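Local coordinates for protein glucokinase (Leishmania braziliensis MHOM/BR/75/M2904, PDB 6EDI) that probably phosphorylates D-glucose at the expense of ATP, as a dimeric glucokinase captured in its open conformation, at residues A[90-95]-A[144-149]; A[252-257]-A[271-276]; A[325-330]-A[354-359]; A[371-376]-A[383-388]. All coordinates share one frame; numbering follows the deposited sequence.

Interaction 1: residues A[90-95]-A[144-149]; sequences EVLQHL and VELFPK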
# COMPACT_ATOMS: atom_id res chain seq x y z
N GLU A 90 -19.53 -29.98 -8.58
CA GLU A 90 -19.63 -30.60 -9.91
C GLU A 90 -18.27 -30.92 -10.52
O GLU A 90 -18.11 -31.92 -11.22
CB GLU A 90 -20.43 -29.72 -10.88
CG GLU A 90 -21.86 -29.46 -10.49
CD GLU A 90 -22.80 -29.44 -11.68
OE1 GLU A 90 -22.82 -28.44 -12.43
OE2 GLU A 90 -23.52 -30.45 -11.87
N VAL A 91 -17.28 -30.07 -10.27
CA VAL A 91 -15.93 -30.31 -10.78
C VAL A 91 -15.31 -31.49 -10.05
O VAL A 91 -14.73 -32.40 -10.65
CB VAL A 91 -15.02 -29.07 -10.61
CG1 VAL A 91 -13.57 -29.41 -10.95
CG2 VAL A 91 -15.51 -27.92 -11.47
N LEU A 92 -15.48 -31.46 -8.73
CA LEU A 92 -14.91 -32.48 -7.86
C LEU A 92 -15.56 -33.85 -8.10
O LEU A 92 -14.86 -34.84 -8.29
CB LEU A 92 -15.03 -32.03 -6.40
CG LEU A 92 -13.88 -32.37 -5.45
CD1 LEU A 92 -12.66 -32.86 -6.22
CD2 LEU A 92 -13.51 -31.17 -4.59
N GLN A 93 -16.89 -33.90 -8.14
CA GLN A 93 -17.59 -35.15 -8.43
C GLN A 93 -17.25 -35.67 -9.83
O GLN A 93 -17.22 -36.88 -10.05
CB GLN A 93 -19.11 -35.02 -8.24
CG GLN A 93 -19.57 -34.52 -6.85
CD GLN A 93 -18.91 -35.24 -5.67
OE1 GLN A 93 -18.45 -34.60 -4.72
NE2 GLN A 93 -18.87 -36.57 -5.72
N HIS A 94 -16.98 -34.77 -10.76
CA HIS A 94 -16.62 -35.19 -12.12
C HIS A 94 -15.24 -35.83 -12.14
O HIS A 94 -15.02 -36.80 -12.85
CB HIS A 94 -16.62 -34.02 -13.10
CG HIS A 94 -16.00 -34.36 -14.43
ND1 HIS A 94 -16.73 -34.86 -15.48
CD2 HIS A 94 -14.72 -34.26 -14.87
CE1 HIS A 94 -15.93 -35.06 -16.51
NE2 HIS A 94 -14.71 -34.70 -16.17
N LEU A 95 -14.30 -35.26 -11.38
CA LEU A 95 -12.95 -35.80 -11.31
C LEU A 95 -12.93 -37.19 -10.67
O LEU A 95 -12.19 -38.06 -11.11
CB LEU A 95 -12.01 -34.86 -10.55
CG LEU A 95 -11.69 -33.51 -11.20
CD1 LEU A 95 -10.81 -32.67 -10.25
CD2 LEU A 95 -10.99 -33.70 -12.53
N VAL A 144 -12.05 -28.34 0.30
CA VAL A 144 -10.65 -28.34 0.68
C VAL A 144 -9.75 -28.99 -0.38
O VAL A 144 -8.57 -28.65 -0.51
CB VAL A 144 -10.47 -28.99 2.07
CG1 VAL A 144 -9.58 -30.23 1.99
CG2 VAL A 144 -9.96 -27.98 3.02
N GLU A 145 -10.32 -29.91 -1.15
CA GLU A 145 -9.55 -30.56 -2.19
C GLU A 145 -9.22 -29.59 -3.32
O GLU A 145 -8.23 -29.76 -4.03
CB GLU A 145 -10.31 -31.77 -2.74
CG GLU A 145 -10.74 -32.77 -1.66
CD GLU A 145 -11.78 -33.75 -2.15
OE1 GLU A 145 -12.98 -33.41 -2.14
OE2 GLU A 145 -11.40 -34.87 -2.56
N LEU A 146 -10.06 -28.57 -3.50
CA LEU A 146 -9.78 -27.54 -4.50
C LEU A 146 -9.14 -26.32 -3.86
O LEU A 146 -8.43 -25.56 -4.52
CB LEU A 146 -11.04 -27.13 -5.27
CG LEU A 146 -11.68 -28.27 -6.07
CD1 LEU A 146 -12.86 -27.79 -6.89
CD2 LEU A 146 -10.64 -28.94 -6.96
N PHE A 147 -9.39 -26.14 -2.57
CA PHE A 147 -8.86 -24.98 -1.86
C PHE A 147 -8.19 -25.39 -0.57
O PHE A 147 -8.81 -25.33 0.51
CB PHE A 147 -9.96 -23.94 -1.61
CG PHE A 147 -10.64 -23.47 -2.88
CD1 PHE A 147 -11.74 -24.15 -3.39
CD2 PHE A 147 -10.14 -22.36 -3.56
CE1 PHE A 147 -12.34 -23.73 -4.57
CE2 PHE A 147 -10.73 -21.93 -4.74
CZ PHE A 147 -11.84 -22.61 -5.24
N PRO A 148 -6.91 -25.80 -0.66
CA PRO A 148 -6.21 -26.37 0.49
C PRO A 148 -6.12 -25.39 1.64
O PRO A 148 -5.94 -24.18 1.43
CB PRO A 148 -4.81 -26.69 -0.06
CG PRO A 148 -5.01 -26.91 -1.52
CD PRO A 148 -6.10 -25.89 -1.89
N LYS A 149 -6.26 -25.93 2.85
CA LYS A 149 -6.15 -25.16 4.08
C LYS A 149 -4.85 -24.39 4.07
O LYS A 149 -3.81 -24.95 3.75
CB LYS A 149 -6.20 -26.11 5.29
CG LYS A 149 -5.80 -25.45 6.61
CD LYS A 149 -5.73 -26.46 7.75
CE LYS A 149 -5.10 -25.85 9.01
NZ LYS A 149 -5.05 -26.82 10.15

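Interaction 2: residues A[252-257]-A[271-276]; sequences QALAGY and VAPIWE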
# COMPACT_ATOMS: atom_id res chain seq x y z
N GLN A 252 -13.39 21.30 -11.42
CA GLN A 252 -14.63 21.94 -10.98
C GLN A 252 -15.83 21.42 -11.76
O GLN A 252 -16.88 21.07 -11.18
CB GLN A 252 -14.54 23.46 -11.16
CG GLN A 252 -15.80 24.18 -10.67
CD GLN A 252 -16.09 23.92 -9.20
OE1 GLN A 252 -15.54 24.59 -8.32
NE2 GLN A 252 -16.93 22.94 -8.93
N ALA A 253 -15.70 21.39 -13.08
CA ALA A 253 -16.81 20.96 -13.92
C ALA A 253 -17.11 19.48 -13.68
O ALA A 253 -18.27 19.07 -13.66
CB ALA A 253 -16.52 21.22 -15.39
N LEU A 254 -16.06 18.69 -13.49
CA LEU A 254 -16.23 17.25 -13.24
C LEU A 254 -16.97 17.03 -11.92
O LEU A 254 -17.89 16.23 -11.84
CB LEU A 254 -14.87 16.53 -13.23
CG LEU A 254 -14.95 15.01 -13.01
CD1 LEU A 254 -15.80 14.38 -14.11
CD2 LEU A 254 -13.56 14.36 -12.95
N ALA A 255 -16.57 17.78 -10.90
CA ALA A 255 -17.18 17.72 -9.57
C ALA A 255 -18.68 18.03 -9.61
O ALA A 255 -19.50 17.32 -9.01
CB ALA A 255 -16.48 18.68 -8.64
N GLY A 256 -19.03 19.12 -10.29
CA GLY A 256 -20.42 19.52 -10.42
C GLY A 256 -21.23 18.50 -11.20
O GLY A 256 -22.38 18.20 -10.87
N TYR A 257 -20.60 17.96 -12.24
CA TYR A 257 -21.21 16.90 -13.04
C TYR A 257 -21.47 15.66 -12.19
O TYR A 257 -22.55 15.09 -12.25
CB TYR A 257 -20.29 16.55 -14.20
CG TYR A 257 -20.80 15.45 -15.12
CD1 TYR A 257 -21.89 15.66 -15.96
CD2 TYR A 257 -20.15 14.22 -15.18
CE1 TYR A 257 -22.34 14.66 -16.81
CE2 TYR A 257 -20.59 13.22 -16.03
CZ TYR A 257 -21.70 13.45 -16.84
OH TYR A 257 -22.14 12.46 -17.69
N VAL A 271 -16.86 19.53 -3.53
CA VAL A 271 -16.20 18.28 -3.15
C VAL A 271 -15.38 17.74 -4.33
O VAL A 271 -15.94 17.54 -5.41
CB VAL A 271 -17.23 17.20 -2.78
CG1 VAL A 271 -16.54 15.98 -2.18
CG2 VAL A 271 -18.28 17.75 -1.81
N ALA A 272 -14.09 17.48 -4.13
CA ALA A 272 -13.22 16.92 -5.19
C ALA A 272 -13.81 15.63 -5.76
O ALA A 272 -14.36 14.82 -5.01
CB ALA A 272 -11.83 16.68 -4.67
N PRO A 273 -13.72 15.45 -7.09
CA PRO A 273 -14.19 14.17 -7.62
C PRO A 273 -13.05 13.19 -7.51
O PRO A 273 -11.92 13.65 -7.33
CB PRO A 273 -14.49 14.49 -9.09
CG PRO A 273 -13.55 15.62 -9.44
CD PRO A 273 -13.27 16.38 -8.14
N ILE A 274 -13.31 11.90 -7.59
CA ILE A 274 -12.23 10.93 -7.47
C ILE A 274 -11.49 10.78 -8.80
O ILE A 274 -12.06 11.07 -9.86
CB ILE A 274 -12.73 9.59 -6.93
CG1 ILE A 274 -13.72 8.92 -7.90
CG2 ILE A 274 -13.43 9.79 -5.61
CD1 ILE A 274 -14.27 7.59 -7.38
N TRP A 275 -10.23 10.37 -8.75
CA TRP A 275 -9.42 10.23 -9.96
C TRP A 275 -10.09 9.33 -11.00
O TRP A 275 -9.97 9.56 -12.20
CB TRP A 275 -8.05 9.63 -9.63
CG TRP A 275 -7.04 10.63 -9.17
CD1 TRP A 275 -6.57 10.78 -7.90
CD2 TRP A 275 -6.36 11.61 -9.98
NE1 TRP A 275 -5.65 11.79 -7.86
CE2 TRP A 275 -5.49 12.31 -9.12
CE3 TRP A 275 -6.40 11.95 -11.33
CZ2 TRP A 275 -4.66 13.35 -9.58
CZ3 TRP A 275 -5.57 12.98 -11.79
CH2 TRP A 275 -4.72 13.68 -10.91
N GLU A 276 -10.78 8.30 -10.51
CA GLU A 276 -11.49 7.37 -11.39
C GLU A 276 -12.44 8.09 -12.33
O GLU A 276 -12.57 7.73 -13.50
CB GLU A 276 -12.26 6.35 -10.54
CG GLU A 276 -13.39 5.62 -11.28
CD GLU A 276 -14.05 4.57 -10.41
OE1 GLU A 276 -15.10 4.88 -9.80
OE2 GLU A 276 -13.52 3.45 -10.32

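Interaction 3: residues A[325-330]-A[354-359]; sequences RLYKNL and VANSFY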
# COMPACT_ATOMS: atom_id res chain seq x y z
N ARG A 325 -7.05 14.11 -22.69
CA ARG A 325 -7.32 14.50 -21.31
C ARG A 325 -7.52 13.28 -20.42
O ARG A 325 -7.09 13.27 -19.25
CB ARG A 325 -8.51 15.46 -21.20
CG ARG A 325 -8.63 16.08 -19.81
CD ARG A 325 -9.89 16.90 -19.57
NE ARG A 325 -10.02 18.04 -20.47
CZ ARG A 325 -9.42 19.21 -20.30
NH1 ARG A 325 -8.61 19.40 -19.26
NH2 ARG A 325 -9.60 20.18 -21.17
N LEU A 326 -8.16 12.25 -20.96
CA LEU A 326 -8.41 11.01 -20.23
C LEU A 326 -7.11 10.41 -19.71
O LEU A 326 -6.96 10.17 -18.52
CB LEU A 326 -9.14 9.98 -21.10
CG LEU A 326 -9.83 8.85 -20.33
CD1 LEU A 326 -11.11 9.34 -19.66
CD2 LEU A 326 -10.12 7.61 -21.18
N TYR A 327 -6.16 10.19 -20.62
CA TYR A 327 -4.89 9.61 -20.23
C TYR A 327 -3.95 10.58 -19.51
O TYR A 327 -3.09 10.15 -18.73
CB TYR A 327 -4.23 8.97 -21.45
CG TYR A 327 -4.98 7.74 -21.86
CD1 TYR A 327 -5.31 6.76 -20.93
CD2 TYR A 327 -5.41 7.57 -23.17
CE1 TYR A 327 -6.01 5.63 -21.29
CE2 TYR A 327 -6.12 6.44 -23.55
CZ TYR A 327 -6.41 5.48 -22.60
OH TYR A 327 -7.10 4.36 -22.96
N LYS A 328 -4.09 11.87 -19.76
CA LYS A 328 -3.30 12.84 -19.01
C LYS A 328 -3.66 12.72 -17.53
O LYS A 328 -2.78 12.76 -16.67
CB LYS A 328 -3.53 14.26 -19.53
CG LYS A 328 -2.70 14.60 -20.76
CD LYS A 328 -2.62 16.12 -20.99
CE LYS A 328 -1.88 16.47 -22.28
NZ LYS A 328 -0.65 15.66 -22.46
N ASN A 329 -4.95 12.55 -17.25
CA ASN A 329 -5.43 12.38 -15.88
C ASN A 329 -5.23 10.99 -15.28
O ASN A 329 -5.00 10.86 -14.07
CB ASN A 329 -6.88 12.84 -15.78
CG ASN A 329 -6.98 14.35 -15.70
OD1 ASN A 329 -6.17 14.98 -15.03
ND2 ASN A 329 -7.95 14.92 -16.39
N LEU A 330 -5.33 9.95 -16.11
CA LEU A 330 -4.92 8.63 -15.66
C LEU A 330 -3.47 8.70 -15.16
O LEU A 330 -3.14 8.21 -14.08
CB LEU A 330 -5.04 7.59 -16.77
CG LEU A 330 -4.49 6.22 -16.36
CD1 LEU A 330 -5.41 5.60 -15.32
CD2 LEU A 330 -4.32 5.31 -17.57
N VAL A 354 -5.49 -1.89 -23.78
CA VAL A 354 -5.12 -2.66 -24.97
C VAL A 354 -5.81 -2.07 -26.20
O VAL A 354 -5.18 -1.80 -27.23
CB VAL A 354 -5.49 -4.15 -24.83
CG1 VAL A 354 -5.42 -4.84 -26.19
CG2 VAL A 354 -4.55 -4.85 -23.83
N ALA A 355 -7.11 -1.83 -26.07
CA ALA A 355 -7.92 -1.32 -27.19
C ALA A 355 -7.47 0.05 -27.71
O ALA A 355 -7.60 0.35 -28.90
CB ALA A 355 -9.38 -1.26 -26.79
N ASN A 356 -6.95 0.87 -26.80
CA ASN A 356 -6.51 2.22 -27.14
C ASN A 356 -5.01 2.29 -27.41
O ASN A 356 -4.38 3.34 -27.24
CB ASN A 356 -6.87 3.20 -26.03
CG ASN A 356 -8.37 3.38 -25.85
OD1 ASN A 356 -9.18 2.94 -26.67
ND2 ASN A 356 -8.74 4.06 -24.78
N SER A 357 -4.43 1.17 -27.84
CA SER A 357 -3.02 1.13 -28.17
C SER A 357 -2.62 2.24 -29.14
O SER A 357 -1.53 2.82 -29.01
CB SER A 357 -2.66 -0.23 -28.75
OG SER A 357 -1.26 -0.32 -28.91
N PHE A 358 -3.50 2.54 -30.10
CA PHE A 358 -3.30 3.63 -31.06
C PHE A 358 -2.83 4.93 -30.39
O PHE A 358 -1.92 5.60 -30.90
CB PHE A 358 -4.59 3.88 -31.87
CG PHE A 358 -5.64 4.67 -31.14
CD1 PHE A 358 -6.57 4.04 -30.32
CD2 PHE A 358 -5.70 6.06 -31.26
CE1 PHE A 358 -7.53 4.77 -29.64
CE2 PHE A 358 -6.66 6.80 -30.58
CZ PHE A 358 -7.57 6.15 -29.77
N TYR A 359 -3.41 5.28 -29.25
CA TYR A 359 -3.02 6.50 -28.57
C TYR A 359 -1.56 6.43 -28.12
O TYR A 359 -0.79 7.38 -28.31
CB TYR A 359 -3.96 6.81 -27.39
CG TYR A 359 -3.55 8.06 -26.62
CD1 TYR A 359 -3.91 9.33 -27.08
CD2 TYR A 359 -2.80 7.98 -25.46
CE1 TYR A 359 -3.53 10.48 -26.40
CE2 TYR A 359 -2.41 9.14 -24.77
CZ TYR A 359 -2.78 10.38 -25.25
OH TYR A 359 -2.40 11.54 -24.58

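Interaction 4: residues A[371-376]-A[383-388]; sequences ARLHEH and KFLSRT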
# COMPACT_ATOMS: atom_id res chain seq x y z
N ALA A 371 5.38 14.00 -19.66
CA ALA A 371 5.39 15.41 -19.27
C ALA A 371 4.43 15.63 -18.11
O ALA A 371 4.75 16.34 -17.14
CB ALA A 371 5.02 16.30 -20.45
N ARG A 372 3.25 15.04 -18.21
CA ARG A 372 2.25 15.22 -17.17
C ARG A 372 2.71 14.63 -15.85
O ARG A 372 2.58 15.28 -14.80
CB ARG A 372 0.94 14.56 -17.60
CG ARG A 372 -0.12 14.59 -16.52
CD ARG A 372 -0.40 16.01 -16.07
NE ARG A 372 -1.41 16.05 -15.01
CZ ARG A 372 -1.13 15.87 -13.73
NH1 ARG A 372 0.12 15.64 -13.36
NH2 ARG A 372 -2.09 15.93 -12.81
N LEU A 373 3.21 13.40 -15.89
CA LEU A 373 3.72 12.75 -14.68
C LEU A 373 4.68 13.69 -13.99
O LEU A 373 4.63 13.85 -12.76
CB LEU A 373 4.44 11.45 -15.06
CG LEU A 373 4.84 10.55 -13.90
CD1 LEU A 373 3.60 9.80 -13.41
CD2 LEU A 373 5.94 9.59 -14.31
N HIS A 374 5.51 14.34 -14.79
CA HIS A 374 6.57 15.18 -14.26
C HIS A 374 6.13 16.53 -13.70
O HIS A 374 6.97 17.29 -13.23
CB HIS A 374 7.68 15.36 -15.31
CG HIS A 374 8.45 14.11 -15.61
ND1 HIS A 374 9.57 14.09 -16.41
CD2 HIS A 374 8.26 12.82 -15.21
CE1 HIS A 374 10.04 12.86 -16.49
NE2 HIS A 374 9.26 12.07 -15.77
N GLU A 375 4.83 16.82 -13.72
CA GLU A 375 4.31 18.06 -13.13
C GLU A 375 4.21 18.01 -11.61
O GLU A 375 4.06 19.05 -10.96
CB GLU A 375 2.94 18.43 -13.72
CG GLU A 375 2.90 18.50 -15.26
CD GLU A 375 1.55 18.96 -15.80
OE1 GLU A 375 0.67 19.35 -15.00
OE2 GLU A 375 1.36 18.92 -17.04
N HIS A 376 4.29 16.80 -11.06
CA HIS A 376 4.17 16.58 -9.61
C HIS A 376 5.27 17.33 -8.87
O HIS A 376 6.42 17.37 -9.31
CB HIS A 376 4.29 15.08 -9.28
CG HIS A 376 3.82 14.73 -7.90
ND1 HIS A 376 4.56 14.99 -6.76
CD2 HIS A 376 2.67 14.16 -7.47
CE1 HIS A 376 3.89 14.59 -5.70
NE2 HIS A 376 2.74 14.08 -6.10
N LYS A 383 12.93 14.54 -8.40
CA LYS A 383 13.02 13.47 -9.41
C LYS A 383 12.64 12.08 -8.88
O LYS A 383 13.25 11.08 -9.27
CB LYS A 383 14.42 13.39 -10.05
CG LYS A 383 14.68 14.28 -11.27
CD LYS A 383 14.45 15.73 -10.98
CE LYS A 383 14.26 16.53 -12.26
NZ LYS A 383 13.01 17.37 -12.25
N PHE A 384 11.65 12.02 -7.99
CA PHE A 384 11.22 10.74 -7.42
C PHE A 384 10.48 9.88 -8.44
O PHE A 384 10.69 8.67 -8.51
CB PHE A 384 10.27 10.97 -6.23
CG PHE A 384 10.97 11.23 -4.92
CD1 PHE A 384 11.75 10.24 -4.33
CD2 PHE A 384 10.80 12.43 -4.26
CE1 PHE A 384 12.38 10.47 -3.09
CE2 PHE A 384 11.43 12.67 -3.04
CZ PHE A 384 12.21 11.69 -2.46
N LEU A 385 9.60 10.52 -9.20
CA LEU A 385 8.66 9.79 -10.06
C LEU A 385 9.35 9.21 -11.31
O LEU A 385 8.97 8.15 -11.81
CB LEU A 385 7.46 10.67 -10.43
CG LEU A 385 6.50 11.09 -9.30
CD1 LEU A 385 7.11 12.06 -8.29
CD2 LEU A 385 5.26 11.71 -9.87
N SER A 386 10.37 9.91 -11.80
CA SER A 386 11.09 9.47 -13.01
C SER A 386 11.94 8.23 -12.76
O SER A 386 12.53 7.68 -13.70
CB SER A 386 11.95 10.61 -13.55
OG SER A 386 12.83 11.07 -12.54
N ARG A 387 12.01 7.78 -11.51
CA ARG A 387 12.73 6.54 -11.19
C ARG A 387 11.99 5.32 -11.73
O ARG A 387 12.59 4.26 -11.92
CB ARG A 387 12.91 6.39 -9.68
CG ARG A 387 13.69 7.53 -9.03
CD ARG A 387 13.75 7.31 -7.53
NE ARG A 387 14.52 8.34 -6.83
CZ ARG A 387 14.80 8.31 -5.54
NH1 ARG A 387 14.38 7.28 -4.81
NH2 ARG A 387 15.50 9.28 -4.97
N THR A 388 10.69 5.49 -11.96
CA THR A 388 9.79 4.38 -12.26
C THR A 388 9.65 4.07 -13.75
O THR A 388 9.41 4.97 -14.57
CB THR A 388 8.39 4.63 -11.63
OG1 THR A 388 8.53 4.75 -10.21
CG2 THR A 388 7.42 3.49 -11.95

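Interaction 1: residues A[90-95]-A[144-149]
Leu92, backed by Val91, meets Glu145 and Leu146 in a buried apolar contact between helix 84-98 and the irregular loop that leads into strand 152-156. The touching falls mostly on one methyl group. CD2 of Leu92 reaches the branch carbon CG of Leu146, 3.7 Å away, the two leucines approaching tip to tip, and the same CD2 lies 3.7 Å from CB of Glu145. Val91 adds a looser contact, its CG1 standing 4.4 Å from Leu146 CD1. The chi2 of Leu92, 12°, is close to eclipsed, which may mean strain or uncertain placement of its branches. Glu145 crosses Leu92 obliquely, with CG anti to its carbonyl carbon (chi1 -54°) and the chain extended beyond. That course brings OE1 to 3.4 Å from Leu92 CD2, a van der Waals approach, so the carboxylate oxygen itself lies against the leucine branch. Both carboxylate oxygens are hydrogen-bonded just beyond the segments; the ion pair of OE2 with Lys96, further along the helix, is long and weak. Leu107 of helix 104-107 closes over Leu92, Glu145 and Leu146 together, and Val91 also rests on Val54 and Phe56 of strand 51-58. A helix packed on a mixed beta sheet is characteristic of the actin-like ATPase clan, to which glucokinases belong; here the loop before strand 152-156 packs against the flank of that helix as well.

Interaction 2: residues A[252-257]-A[271-276]
Helix 245-259 and the loop that returns toward helix 281-292 form a close helix-to-loop contact at the dimer interface, and Pro273 is the residue that fits the loop to the helix. The pyrrolidine ring meets two consecutive helical residues. Its CG lies 3.7 Å from Leu254 CD2, and its CB is 4.0 Å from Leu254 CG, so one side of the leucine branch runs against the ring carbons. Leu254 turns that branch to the ring by holding CG anti to its backbone N (chi1 -178°). On the next residue the methyl of Ala255 touches the other end of the ring, CB to Pro273 CD at 4.0 Å, and also sits 3.5 Å from the carbonyl O of Val271. The smallness of Ala255 lets the two chains draw near: its CA is 5.0 Å from that of Pro273. Between the two segments there is no hydrogen bond, but Gln252 NE2 of the helix bonds Ser269 O just ahead of the loop segment, and Pro273 bonds Met240 through its carbonyl. Gln252 and Ala272 pack on Trp242, and Ile274 on Met378, of the second subunit. Direct adhesion between the segments thus rests on shape and apolar burial, while the Met240 bond and the backbone bonds of Trp275 to Leu238 and Glu276 to Gly236 are likely to define the course of the loop.

Interaction 3: residues A[325-330]-A[354-359]
Tyr327 is the tightly packed centre of this contact, reaching from helix 317-341 to meet Asn356 with its hydroxyl and Tyr359 with its ring. Asn356 ND2 comes in at the edge of the Tyr327 ring, near its plane, and donates a hydrogen bond to OH with an N-H...O angle of 157°. The modelled distance from ND2 to OH is 2.5 Å, so short that both it and the angle are doubtful. The amide itself is turned steeply to the phenol, and Asn356 CB lies 3.3 Å from Tyr327 OH. The two tyrosines slide past each other in opposite directions. Their centroids stand 5.2 Å apart and their planes 36° from parallel, an oblique pairing in which Tyr327 CD2 lies over a face of Tyr359, 3.5 Å from CD2 of that ring. Tyr359 extends across because its CG is anti to the backbone N (chi1 178°); its hydroxyl then hydrogen-bonds Asp324, one turn before Lys328 on the long helix. The loose side lies outward. Lys328 is partly exposed: its CG comes no nearer than 4.9 Å, to Tyr359 OH, and its NZ pairs only weakly and at long range with Asp324. Leu369 of helix 363-373 touches both tyrosines, Phe360 meets the ring of Tyr327, and Ala308 of helix 304-313 touches Asn356, so the contact lies where helices 304-313, 317-341 and 363-373 meet the pair 351-355 and 357-361.

Interaction 4: residues A[371-376]-A[383-388]
Helix 363-373 gives way to a type I turn from Leu373 to His376, which brings the CA of His374 within 7.1 Å of that of Leu385 on the irregular strip after helix 377-382. Leu385 fills the angle of this bend. Its CD2 lies 3.6 Å from His376 CB, 3.7 Å from Leu373 O and 4.2 Å from Leu373 CG, so a single methyl touches both ends of the turn. His376 and Leu385 cross at about a right angle. With CG anti to its own N (chi1 -164°), His376 sends its imidazole on to two polar partners: ND1 receives Met378 N, and NE2 bonds Glu336 OE1, a pattern consistent with a proton on NE2. This pairing fixes the rotation of the ring. On the partly exposed side, His374 brings NE2 to 3.8 Å from Ser386 CB, an oblique packing contact. Glu379 OE1 accepts a bond from Ser386 N and a weak one from Leu385 N, tying the strip to the helix before it. His376 also packs on Ser239 of the second subunit. A helix ending in a type I turn, followed at once by a side-chain N-cap that starts the next helix, is a compact helix-to-helix connection, here packed against the segment leading into strand 389-393.

In the fold
Interactions 2, 3 and 4 gather in one lobe, whereas interaction 1 lies on the opposite side of the chain's centre, its nearest atoms at least about 26 Å from the others. Helix 317-341 connects the three: it supplies half of interaction 3, supports Leu373 and Leu385 of interaction 4, and receives Trp275 of interaction 2, whose CZ3 is 3.2 Å from Asn329 O. Arg372 touches both Trp275 and the backbone of Lys328. All four contacts are largely buried, with Glu145 and His374 partly exposed. Interactions 1 and 2 are apolar, interaction 3 adds a hydrogen bond, and interaction 4, which lacks one, packs a leucine against a turn and capping histidine. Interactions 2 and 4 border the second subunit.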